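Local coordinates for protein beta-glucanase (Bacteroides thetaiotaomicron, PDB 6EUG) that probably hydrolyses beta-1,3-galactosidic bonds of arabinogalactan through its family 43 glycoside hydrolase domain, the part modelled here with glucoimidazole in its pocket, at residues R255-I267 with T278-L292. Numbering follows the deposited sequence. Where two conformers were deposited one is given.
Sequences RIFPGGHNEAPAI and TSGCTGWDPNKARLL. With GIM (glucoimidazole), chain B.
Arg-290 reaches across to 255-267 with a single nitrogen: NH1 donates to Gly-260 O at 3.0 Å, almost straight at 177°, and to Asn-262 OD1 at 2.9 Å. Both acceptors lie in the guanidinium plane, while Gly-280 CA sits over one face and a water joins NH2 to Gly-260 O. The Asn-262 amide stands 75° to the guanidinium, so NH1 comes down on OD1 from above the carbonyl plane; Thr-278 OG1 donates to OD1 at 2.8 Å from the opposite face. That hydroxyl is set there by chi1 of 58°, which tucks it between its own N and carbonyl carbon. Further out, Leu-292 lays CD2 over the Phe-257 ring, and Cys-281 CB covers one face of the His-261 imidazole, 3.7 Å from its centroid.

Glu-263 and Ser-279 form an antiparallel hydrogen-bonded pair, with Glu-263 N to Ser-279 O at 2.9 Å. In the Glu-263 conformer given, CG lies beside Gly-280 O and a bend at chi2 turns the carboxylate, whose OE1 bonds to Ser-230. The contact ties the linker between two blades of the five-bladed GH43 beta-propeller to the middle strands of the blade it enters, beside the pocket where Gly-283 and Trp-284 meet glucoimidazole. Two donors on OD1 mark the amide's oxygen end and should restrain its rotation, and the arginine's charge probably polarises its carbonyl.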
ATOM      1  N   ARG A 255     -13.017   5.804  -8.255  1.00 13.93           N
ATOM      2  CA  ARG A 255     -13.155   5.871  -6.801  1.00 14.30           C
ATOM      3  C   ARG A 255     -14.155   4.782  -6.366  1.00 15.88           C
ATOM      4  O   ARG A 255     -15.186   4.567  -7.027  1.00 17.22           O
ATOM      5  CB  ARG A 255     -13.570   7.290  -6.349  1.00 14.88           C
ATOM      6  CG  ARG A 255     -14.974   7.753  -6.722  1.00 15.75           C
ATOM      7  CD  ARG A 255     -15.207   9.222  -6.375  1.00 15.37           C
ATOM      8  NE  ARG A 255     -15.387   9.495  -4.940  1.00 15.15           N
ATOM      9  CZ  ARG A 255     -16.552   9.569  -4.297  1.00 15.32           C
ATOM     10  NH1 ARG A 255     -17.702   9.380  -4.927  1.00 17.17           N
ATOM     11  NH2 ARG A 255     -16.552   9.889  -2.996  1.00 16.33           N
ATOM     12  N   ILE A 256     -13.838   4.079  -5.282  1.00 15.27           N
ATOM     13  CA  ILE A 256     -14.641   2.953  -4.821  1.00 15.74           C
ATOM     14  C   ILE A 256     -14.804   2.976  -3.304  1.00 13.90           C
ATOM     15  O   ILE A 256     -13.960   3.513  -2.559  1.00 15.03           O
ATOM     16  CB  ILE A 256     -14.082   1.574  -5.277  1.00 15.46           C
ATOM     17  CG1 ILE A 256     -12.606   1.384  -4.824  1.00 16.54           C
ATOM     18  CG2 ILE A 256     -14.206   1.415  -6.798  1.00 16.65           C
ATOM     19  CD1 ILE A 256     -12.070  -0.024  -5.060  1.00 16.72           C
ATOM     20  N   PHE A 257     -15.918   2.413  -2.844  1.00 14.10           N
ATOM     21  CA  PHE A 257     -16.247   2.369  -1.402  1.00 15.78           C
ATOM     22  C   PHE A 257     -16.161   3.705  -0.698  1.00 15.90           C
ATOM     23  O   PHE A 257     -15.501   3.825   0.353  1.00 16.30           O
ATOM     24  CB  PHE A 257     -15.473   1.233  -0.639  1.00 17.43           C
ATOM     25  CG  PHE A 257     -15.635  -0.103  -1.296  1.00 16.58           C
ATOM     26  CD1 PHE A 257     -16.868  -0.754  -1.203  1.00 16.27           C
ATOM     27  CD2 PHE A 257     -14.618  -0.667  -2.072  1.00 15.53           C
ATOM     28  CE1 PHE A 257     -17.095  -1.939  -1.892  1.00 16.70           C
ATOM     29  CE2 PHE A 257     -14.845  -1.858  -2.756  1.00 15.88           C
ATOM     30  CZ  PHE A 257     -16.103  -2.483  -2.667  1.00 15.71           C
ATOM     31  N   PRO A 258     -16.859   4.728  -1.239  1.00 16.48           N
ATOM     32  CA  PRO A 258     -16.796   6.018  -0.577  1.00 16.91           C
ATOM     33  C   PRO A 258     -17.393   6.041   0.830  1.00 15.44           C
ATOM     34  O   PRO A 258     -18.532   5.601   1.062  1.00 20.14           O
ATOM     35  CB  PRO A 258     -17.518   6.957  -1.535  1.00 21.15           C
ATOM     36  CG  PRO A 258     -18.389   6.081  -2.379  1.00 22.45           C
ATOM     37  CD  PRO A 258     -17.660   4.765  -2.467  1.00 19.21           C
ATOM     38  N   GLY A 259     -16.619   6.578   1.760  1.00 14.38           N
ATOM     39  CA  GLY A 259     -16.985   6.560   3.159  1.00 16.48           C
ATOM     40  C   GLY A 259     -16.663   5.270   3.907  1.00 18.82           C
ATOM     41  O   GLY A 259     -16.905   5.185   5.117  1.00 19.87           O
ATOM     42  N   GLY A 260     -16.120   4.276   3.207  1.00 17.33           N
ATOM     43  CA  GLY A 260     -15.800   2.969   3.802  1.00 18.06           C
ATOM     44  C   GLY A 260     -14.557   2.861   4.687  1.00 18.85           C
ATOM     45  O   GLY A 260     -14.389   1.848   5.410  1.00 18.78           O
ATOM     46  N   HIS A 261     -13.674   3.865   4.626  1.00 16.90           N
ATOM     47  CA  HIS A 261     -12.468   3.920   5.468  1.00 17.31           C
ATOM     48  C   HIS A 261     -11.563   2.667   5.285  1.00 19.18           C
ATOM     49  O   HIS A 261     -11.003   2.135   6.250  1.00 22.96           O
ATOM     50  CB  HIS A 261     -12.882   4.063   6.962  1.00 19.12           C
ATOM     51  CG  HIS A 261     -12.537   5.370   7.592  1.00 20.47           C
ATOM     52  ND1 HIS A 261     -13.163   5.817   8.739  1.00 21.46           N
ATOM     53  CD2 HIS A 261     -11.602   6.296   7.282  1.00 20.22           C
ATOM     54  CE1 HIS A 261     -12.646   6.982   9.085  1.00 17.64           C
ATOM     55  NE2 HIS A 261     -11.683   7.284   8.227  1.00 21.78           N
ATOM     56  N   ASN A 262     -11.434   2.191   4.047  1.00 15.42           N
ATOM     57  CA  ASN A 262     -10.498   1.117   3.725  1.00 14.35           C
ATOM     58  C   ASN A 262      -9.061   1.662   3.617  1.00 13.50           C
ATOM     59  O   ASN A 262      -8.835   2.708   3.001  1.00 15.93           O
ATOM     60  CB  ASN A 262     -10.891   0.449   2.395  1.00 12.56           C
ATOM     61  CG  ASN A 262     -12.169  -0.369   2.513  1.00 13.92           C
ATOM     62  OD1 ASN A 262     -12.160  -1.531   3.048  1.00 16.31           O
ATOM     63  ND2 ASN A 262     -13.276   0.205   2.038  1.00 15.82           N
ATOM     64  N   GLU A 263      -8.129   0.876   4.165  0.50 13.79           N
ATOM     65  CA  GLU A 263      -6.723   1.270   4.332  0.50 13.30           C
ATOM     66  C   GLU A 263      -5.781   0.105   4.012  0.50 12.94           C
ATOM     67  O   GLU A 263      -6.240  -0.985   3.695  0.50 12.20           O
ATOM     68  CB  GLU A 263      -6.494   1.765   5.779  0.50 13.17           C
ATOM     69  CG  GLU A 263      -7.567   2.705   6.335  0.50 14.22           C
ATOM     70  CD  GLU A 263      -7.840   3.980   5.524  0.50 14.21           C
ATOM     71  OE1 GLU A 263      -6.949   4.535   4.851  0.50 15.35           O
ATOM     72  OE2 GLU A 263      -8.991   4.456   5.571  0.50 18.55           O
ATOM     73  N   ALA A 264      -4.466   0.348   4.023  1.00 12.71           N
ATOM     74  CA  ALA A 264      -3.494  -0.750   3.903  1.00 11.78           C
ATOM     75  C   ALA A 264      -3.794  -1.761   2.771  1.00 11.41           C
ATOM     76  O   ALA A 264      -3.776  -2.977   3.007  1.00 14.31           O
ATOM     77  CB  ALA A 264      -3.359  -1.460   5.228  1.00 13.42           C
ATOM     78  N   PRO A 265      -4.031  -1.259   1.555  1.00 11.50           N
ATOM     79  CA  PRO A 265      -4.443  -2.193   0.463  1.00 12.33           C
ATOM     80  C   PRO A 265      -3.350  -3.178   0.022  1.00 12.71           C
ATOM     81  O   PRO A 265      -2.153  -2.787  -0.100  1.00 13.66           O
ATOM     82  CB  PRO A 265      -4.796  -1.234  -0.683  1.00 12.96           C
ATOM     83  CG  PRO A 265      -3.934  -0.062  -0.426  1.00 14.06           C
ATOM     84  CD  PRO A 265      -4.020   0.132   1.062  1.00 13.19           C
ATOM     85  N   ALA A 266      -3.759  -4.426  -0.238  1.00 13.02           N
ATOM     86  CA  ALA A 266      -2.929  -5.478  -0.811  1.00 14.75           C
ATOM     87  C   ALA A 266      -3.781  -6.175  -1.889  1.00 14.49           C
ATOM     88  O   ALA A 266      -4.983  -6.386  -1.713  1.00 16.53           O
ATOM     89  CB  ALA A 266      -2.491  -6.474   0.266  1.00 16.78           C
ATOM     90  N   ILE A 267      -3.166  -6.465  -3.021  1.00 14.85           N
ATOM     91  CA  ILE A 267      -3.893  -6.897  -4.243  1.00 13.70           C
ATOM     92  C   ILE A 267      -3.193  -8.003  -5.016  1.00 13.66           C
ATOM     93  O   ILE A 267      -1.967  -8.031  -5.065  1.00 14.21           O
ATOM     94  CB  ILE A 267      -4.183  -5.694  -5.171  1.00 14.92           C
ATOM     95  CG1 ILE A 267      -5.121  -6.088  -6.346  1.00 16.13           C
ATOM     96  CG2 ILE A 267      -2.905  -5.041  -5.673  1.00 17.36           C
ATOM     97  CD1 ILE A 267      -5.719  -4.882  -7.066  1.00 17.99           C
ATOM     98  N   THR A 278      -7.988  -5.296   2.569  1.00 13.73           N
ATOM     99  CA  THR A 278      -7.790  -4.029   3.258  1.00 13.26           C
ATOM    100  C   THR A 278      -8.065  -4.154   4.749  1.00 14.73           C
ATOM    101  O   THR A 278      -8.677  -5.144   5.200  1.00 16.65           O
ATOM    102  CB  THR A 278      -8.697  -2.944   2.643  1.00 13.68           C
ATOM    103  OG1 THR A 278     -10.067  -3.358   2.732  1.00 14.09           O
ATOM    104  CG2 THR A 278      -8.383  -2.729   1.175  1.00 15.24           C
ATOM    105  N   SER A 279      -7.610  -3.149   5.516  1.00 15.00           N
ATOM    106  CA  SER A 279      -8.017  -2.975   6.915  1.00 16.16           C
ATOM    107  C   SER A 279      -9.031  -1.834   7.007  1.00 15.86           C
ATOM    108  O   SER A 279      -9.213  -1.074   6.066  1.00 13.04           O
ATOM    109  CB  SER A 279      -6.789  -2.619   7.821  1.00 14.65           C
ATOM    110  OG  SER A 279      -6.328  -1.299   7.577  1.00 14.39           O
ATOM    111  N   GLY A 280      -9.666  -1.695   8.169  1.00 16.01           N
ATOM    112  CA  GLY A 280     -10.322  -0.435   8.510  1.00 17.70           C
ATOM    113  C   GLY A 280      -9.328   0.613   9.004  1.00 18.73           C
ATOM    114  O   GLY A 280      -8.090   0.438   8.902  1.00 16.13           O
ATOM    115  N   CYS A 281      -9.875   1.697   9.551  1.00 22.01           N
ATOM    116  CA  CYS A 281      -9.103   2.873   9.978  1.00 22.57           C
ATOM    117  C   CYS A 281      -9.224   3.054  11.490  1.00 22.01           C
ATOM    118  O   CYS A 281     -10.141   3.728  11.970  1.00 26.61           O
ATOM    119  CB  CYS A 281      -9.593   4.140   9.240  1.00 28.15           C
ATOM    120  SG  CYS A 281      -8.401   5.491   9.240  1.00 38.42           S
ATOM    121  N   THR A 282      -8.341   2.386  12.232  1.00 21.21           N
ATOM    122  CA  THR A 282      -8.331   2.470  13.711  1.00 19.62           C
ATOM    123  C   THR A 282      -6.931   2.693  14.278  1.00 22.06           C
ATOM    124  O   THR A 282      -6.531   2.024  15.232  1.00 23.55           O
ATOM    125  CB  THR A 282      -8.951   1.206  14.332  1.00 21.70           C
ATOM    126  OG1 THR A 282      -8.241   0.038  13.881  1.00 21.83           O
ATOM    127  CG2 THR A 282     -10.433   1.100  13.927  1.00 22.09           C
ATOM    128  N   GLY A 283      -6.181   3.628  13.691  1.00 21.90           N
ATOM    129  CA  GLY A 283      -4.829   3.921  14.168  1.00 20.67           C
ATOM    130  C   GLY A 283      -3.956   2.688  14.080  1.00 22.82           C
ATOM    131  O   GLY A 283      -4.047   1.937  13.102  1.00 20.89           O
ATOM    132  N   TRP A 284      -3.128   2.477  15.107  1.00 21.45           N
ATOM    133  CA  TRP A 284      -2.263   1.310  15.201  1.00 22.49           C
ATOM    134  C   TRP A 284      -2.997   0.034  15.660  1.00 21.63           C
ATOM    135  O   TRP A 284      -2.405  -1.069  15.676  1.00 25.18           O
ATOM    136  CB  TRP A 284      -1.089   1.599  16.168  1.00 24.16           C
ATOM    137  CG  TRP A 284      -0.144   2.703  15.767  1.00 24.13           C
ATOM    138  CD1 TRP A 284       0.015   3.908  16.415  1.00 24.88           C
ATOM    139  CD2 TRP A 284       0.817   2.704  14.695  1.00 25.97           C
ATOM    140  NE1 TRP A 284       0.989   4.646  15.808  1.00 26.96           N
ATOM    141  CE2 TRP A 284       1.500   3.943  14.748  1.00 26.66           C
ATOM    142  CE3 TRP A 284       1.153   1.798  13.688  1.00 25.67           C
ATOM    143  CZ2 TRP A 284       2.504   4.304  13.819  1.00 26.63           C
ATOM    144  CZ3 TRP A 284       2.160   2.154  12.756  1.00 28.07           C
ATOM    145  CH2 TRP A 284       2.816   3.398  12.837  1.00 30.06           C
ATOM    146  N   ASP A 285      -4.259   0.170  16.073  1.00 26.92           N
ATOM    147  CA  ASP A 285      -5.000  -0.957  16.621  1.00 23.89           C
ATOM    148  C   ASP A 285      -5.431  -1.886  15.485  1.00 21.03           C
ATOM    149  O   ASP A 285      -5.949  -1.403  14.461  1.00 22.21           O
ATOM    150  CB  ASP A 285      -6.223  -0.496  17.384  1.00 26.83           C
ATOM    151  CG  ASP A 285      -5.860   0.342  18.598  1.00 34.70           C
ATOM    152  OD1 ASP A 285      -4.845   0.014  19.253  1.00 40.28           O
ATOM    153  OD2 ASP A 285      -6.577   1.327  18.875  1.00 40.22           O
ATOM    154  N   PRO A 286      -5.248  -3.212  15.676  1.00 18.58           N
ATOM    155  CA  PRO A 286      -5.761  -4.168  14.698  1.00 16.19           C
ATOM    156  C   PRO A 286      -7.289  -4.127  14.639  1.00 16.32           C
ATOM    157  O   PRO A 286      -7.927  -3.790  15.635  1.00 19.29           O
ATOM    158  CB  PRO A 286      -5.250  -5.524  15.202  1.00 20.30           C
ATOM    159  CG  PRO A 286      -4.321  -5.234  16.304  1.00 21.23           C
ATOM    160  CD  PRO A 286      -4.636  -3.891  16.821  1.00 21.00           C
ATOM    161  N   ASN A 287      -7.842  -4.445  13.464  1.00 16.73           N
ATOM    162  CA  ASN A 287      -9.293  -4.475  13.245  1.00 16.11           C
ATOM    163  C   ASN A 287      -9.637  -5.614  12.260  1.00 16.51           C
ATOM    164  O   ASN A 287      -8.757  -6.370  11.891  1.00 16.47           O
ATOM    165  CB  ASN A 287      -9.755  -3.079  12.769  1.00 16.24           C
ATOM    166  CG  ASN A 287      -9.064  -2.621  11.463  1.00 16.41           C
ATOM    167  OD1 ASN A 287      -9.115  -3.340  10.440  1.00 17.98           O
ATOM    168  ND2 ASN A 287      -8.433  -1.425  11.481  1.00 15.85           N
ATOM    169  N   LYS A 288     -10.910  -5.733  11.855  1.00 17.12           N
ATOM    170  CA  LYS A 288     -11.391  -6.783  10.992  1.00 16.92           C
ATOM    171  C   LYS A 288     -11.015  -6.502   9.541  1.00 16.98           C
ATOM    172  O   LYS A 288     -11.309  -5.412   9.016  1.00 17.53           O
ATOM    173  CB  LYS A 288     -12.931  -6.883  11.147  1.00 22.36           C
ATOM    174  CG  LYS A 288     -13.535  -8.134  10.582  1.00 24.68           C
ATOM    175  CD  LYS A 288     -15.058  -8.154  10.716  1.00 29.98           C
ATOM    176  CE  LYS A 288     -15.522  -8.342  12.155  1.00 33.30           C
ATOM    177  NZ  LYS A 288     -16.987  -8.620  12.165  1.00 37.79           N
ATOM    178  N   ALA A 289     -10.330  -7.445   8.904  1.00 16.40           N
ATOM    179  CA  ALA A 289      -9.958  -7.295   7.460  1.00 15.46           C
ATOM    180  C   ALA A 289     -11.192  -7.362   6.564  1.00 15.93           C
ATOM    181  O   ALA A 289     -12.198  -7.965   6.941  1.00 18.02           O
ATOM    182  CB  ALA A 289      -8.955  -8.376   7.032  1.00 16.92           C
ATOM    183  N   ARG A 290     -11.115  -6.697   5.403  1.00 14.67           N
ATOM    184  CA  ARG A 290     -12.142  -6.750   4.368  1.00 14.32           C
ATOM    185  C   ARG A 290     -11.538  -7.432   3.121  1.00 13.16           C
ATOM    186  O   ARG A 290     -10.305  -7.294   2.846  1.00 14.20           O
ATOM    187  CB  ARG A 290     -12.624  -5.330   3.981  1.00 15.32           C
ATOM    188  CG  ARG A 290     -13.154  -4.475   5.154  1.00 16.87           C
ATOM    189  CD  ARG A 290     -12.130  -3.580   5.822  1.00 17.30           C
ATOM    190  NE  ARG A 290     -12.771  -2.806   6.880  1.00 20.05           N
ATOM    191  CZ  ARG A 290     -13.282  -1.581   6.778  1.00 18.53           C
ATOM    192  NH1 ARG A 290     -13.234  -0.884   5.645  1.00 19.72           N
ATOM    193  NH2 ARG A 290     -13.854  -1.051   7.848  1.00 21.28           N
ATOM    194  N   LEU A 291     -12.394  -8.138   2.380  1.00 13.81           N
ATOM    195  CA  LEU A 291     -12.070  -8.680   1.046  1.00 15.62           C
ATOM    196  C   LEU A 291     -12.886  -7.956  -0.027  1.00 15.00           C
ATOM    197  O   LEU A 291     -14.110  -7.876   0.084  1.00 15.37           O
ATOM    198  CB  LEU A 291     -12.343 -10.181   0.975  1.00 15.38           C
ATOM    199  CG  LEU A 291     -12.026 -10.904  -0.329  1.00 15.83           C
ATOM    200  CD1 LEU A 291     -10.525 -10.788  -0.623  1.00 15.27           C
ATOM    201  CD2 LEU A 291     -12.451 -12.363  -0.279  1.00 17.60           C
ATOM    202  N   LEU A 292     -12.201  -7.437  -1.052  1.00 14.50           N
ATOM    203  CA  LEU A 292     -12.838  -6.729  -2.159  1.00 15.62           C
ATOM    204  C   LEU A 292     -12.524  -7.450  -3.478  1.00 16.21           C
ATOM    205  O   LEU A 292     -11.428  -8.001  -3.625  1.00 16.86           O
ATOM    206  CB  LEU A 292     -12.408  -5.286  -2.215  1.00 14.86           C
ATOM    207  CG  LEU A 292     -12.238  -4.527  -0.860  1.00 14.53           C
ATOM    208  CD1 LEU A 292     -11.631  -3.152  -1.082  1.00 16.74           C
ATOM    209  CD2 LEU A 292     -13.574  -4.383  -0.130  1.00 16.61           C
TER
HETATM  210  C1  GIM B 401      -2.096   4.015   9.638  1.00 21.19           C
HETATM  211  C2  GIM B 401      -1.396   3.498   8.441  1.00 20.81           C
HETATM  212  N10 GIM B 401      -1.519   4.599  10.703  1.00 23.02           N
HETATM  213  C3  GIM B 401       0.109   3.363   8.740  1.00 20.85           C
HETATM  214  C4  GIM B 401       0.599   4.642   9.482  1.00 23.02           C
HETATM  215  C5  GIM B 401      -0.046   4.739  10.873  1.00 22.59           C
HETATM  216  C6  GIM B 401       0.314   6.026  11.614  1.00 24.67           C
HETATM  217  C7  GIM B 401      -3.715   4.598  11.005  1.00 24.58           C
HETATM  218  C8  GIM B 401      -2.506   4.951  11.570  1.00 24.10           C
HETATM  219  N1  GIM B 401      -3.441   4.020   9.814  1.00 21.48           N
HETATM  220  O3  GIM B 401       0.856   3.222   7.523  1.00 20.77           O
HETATM  221  O2  GIM B 401      -2.100   2.317   7.971  1.00 21.37           O
HETATM  222  O4  GIM B 401       0.361   5.869   8.745  1.00 21.23           O
HETATM  223  O6  GIM B 401      -0.286   7.152  10.981  1.00 28.24           O
HETATM  224  O   HOH W   1     -15.150   1.518   8.409  1.00 28.02           O